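PDB 3PZ5: leucyl-tRNA synthetase subunit alpha from Aquifex aeolicus, which probably hydrolyses the ester bond of wrongly charged tRNA(Leu), as the isolated CP1 editing domain of a leucine-tRNA ligase. Local coordinates for residues D176-D179 against S180-K184. The protein carries 1 engineered substitution. Sequence-based numbering, arbitrary orientation.
Sequences DGLD and SETAK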
loop_
_atom_site.group_PDB
_atom_site.type_symbol
_atom_site.label_atom_id
_atom_site.label_comp_id
_atom_site.label_asym_id
_atom_site.label_seq_id
_atom_site.Cartn_x
_atom_site.Cartn_y
_atom_site.Cartn_z
ATOM N N ASP A 176 -0.558 20.359 1.413
ATOM C CA ASP A 176 -1.881 20.828 0.988
ATOM C C ASP A 176 -1.836 22.025 0.028
ATOM O O ASP A 176 -1.015 22.934 0.190
ATOM C CB ASP A 176 -2.711 21.204 2.218
ATOM C CG ASP A 176 -3.209 19.990 2.986
ATOM O OD1 ASP A 176 -3.184 18.870 2.420
ATOM O OD2 ASP A 176 -3.641 20.160 4.154
ATOM N N GLY A 177 -2.721 22.016 -0.967
ATOM C CA GLY A 177 -2.859 23.134 -1.908
ATOM C C GLY A 177 -1.923 23.061 -3.101
ATOM O O GLY A 177 -2.120 23.743 -4.111
ATOM N N LEU A 178 -0.892 22.239 -2.977
ATOM C CA LEU A 178 0.076 22.014 -4.035
ATOM C C LEU A 178 -0.587 21.168 -5.120
ATOM O O LEU A 178 -1.405 20.294 -4.812
ATOM C CB LEU A 178 1.259 21.257 -3.431
ATOM C CG LEU A 178 2.737 21.546 -3.688
ATOM C CD1 LEU A 178 3.068 23.030 -3.748
ATOM C CD2 LEU A 178 3.554 20.862 -2.594
ATOM N N ASP A 179 -0.263 21.423 -6.383
ATOM C CA ASP A 179 -0.722 20.534 -7.447
ATOM C C ASP A 179 0.056 19.219 -7.383
ATOM O O ASP A 179 1.233 19.205 -7.006
ATOM C CB ASP A 179 -0.608 21.179 -8.830
ATOM C CG ASP A 179 0.830 21.285 -9.317
ATOM O OD1 ASP A 179 1.271 20.384 -10.068
ATOM O OD2 ASP A 179 1.512 22.273 -8.949
ATOM N N SER A 180 -0.612 18.129 -7.758
ATOM C CA SER A 180 -0.116 16.764 -7.549
ATOM C C SER A 180 1.178 16.396 -8.283
ATOM O O SER A 180 1.985 15.632 -7.754
ATOM C CB SER A 180 -1.218 15.738 -7.842
ATOM O OG SER A 180 -1.725 15.867 -9.158
ATOM N N GLU A 181 1.383 16.929 -9.484
ATOM C CA GLU A 181 2.615 16.643 -10.226
ATOM C C GLU A 181 3.833 17.341 -9.617
ATOM O O GLU A 181 4.935 16.779 -9.607
ATOM C CB GLU A 181 2.470 16.985 -11.709
ATOM C CG GLU A 181 1.527 16.054 -12.474
ATOM C CD GLU A 181 2.093 14.651 -12.682
ATOM O OE1 GLU A 181 3.235 14.518 -13.182
ATOM O OE2 GLU A 181 1.380 13.674 -12.364
ATOM N N THR A 182 3.624 18.557 -9.110
ATOM C CA THR A 182 4.640 19.289 -8.351
ATOM C C THR A 182 4.907 18.588 -7.016
ATOM O O THR A 182 6.059 18.472 -6.584
ATOM C CB THR A 182 4.205 20.767 -8.103
ATOM O OG1 THR A 182 4.239 21.501 -9.336
ATOM C CG2 THR A 182 5.106 21.468 -7.086
ATOM N N ALA A 183 3.836 18.118 -6.377
ATOM C CA ALA A 183 3.907 17.463 -5.069
ATOM C C ALA A 183 4.738 16.174 -5.069
ATOM O O ALA A 183 5.355 15.839 -4.060
ATOM C CB ALA A 183 2.507 17.190 -4.546
ATOM N N LYS A 184 4.745 15.461 -6.194
ATOM C CA LYS A 184 5.548 14.250 -6.342
ATOM C C LYS A 184 7.005 14.500 -5.977
ATOM O O LYS A 184 7.575 13.776 -5.162
ATOM C CB LYS A 184 5.466 13.707 -7.769
ATOM C CG LYS A 184 4.206 12.926 -8.079
ATOM C CD LYS A 184 4.182 12.511 -9.535
ATOM C CE LYS A 184 2.870 11.853 -9.897
ATOM N NZ LYS A 184 2.837 11.494 -11.337
#
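The carboxylate of D179 grips T182 twice, once through each oxygen. D179 OD2 accepts the hydroxyl of T182 (T182 OG1 to D179 OD2 2.9 Å), met on the syn side and only 19° out of the carboxylate plane. D179 OD1 takes the backbone N-H of T182 (T182 N to D179 OD1 3.1 Å), but from well above that plane, so the flat group is held by one bond near its plane and one tilted about 51° out of it. D179 places CG between its own N and carbonyl carbon (chi1 73°), which swings the carboxylate over the start of the helix. T182 in turn keeps OG1 beside its own N, anti to the carbonyl carbon, which sets its two donors next to each other facing the carboxylate. D179 is thus the N-cap of helix 180-193, its side chain satisfying an amide of the first turn; the negative charge there probably also suits the positive end of the helix dipole. The D179 carbonyl accepts the first i to i+4 hydrogen bond, A183 N to D179 O 2.9 Å. L178, just before the N-cap, touches A183, the fourth helix residue (L178 CD2 to A183 CB 4.3 Å), the pairing of a hydrophobic staple, loose here; L178 CG also lies 4.1 Å from T182 CG2. On another side of the turn, K184 NZ forms a salt bridge with E181 OE2 (2.8 Å), the bent glutamate chain meeting the extended lysine. S180 OG is hydrogen-bonded to G167 N, while S180 and A183 pack against L169 of strand 168-169.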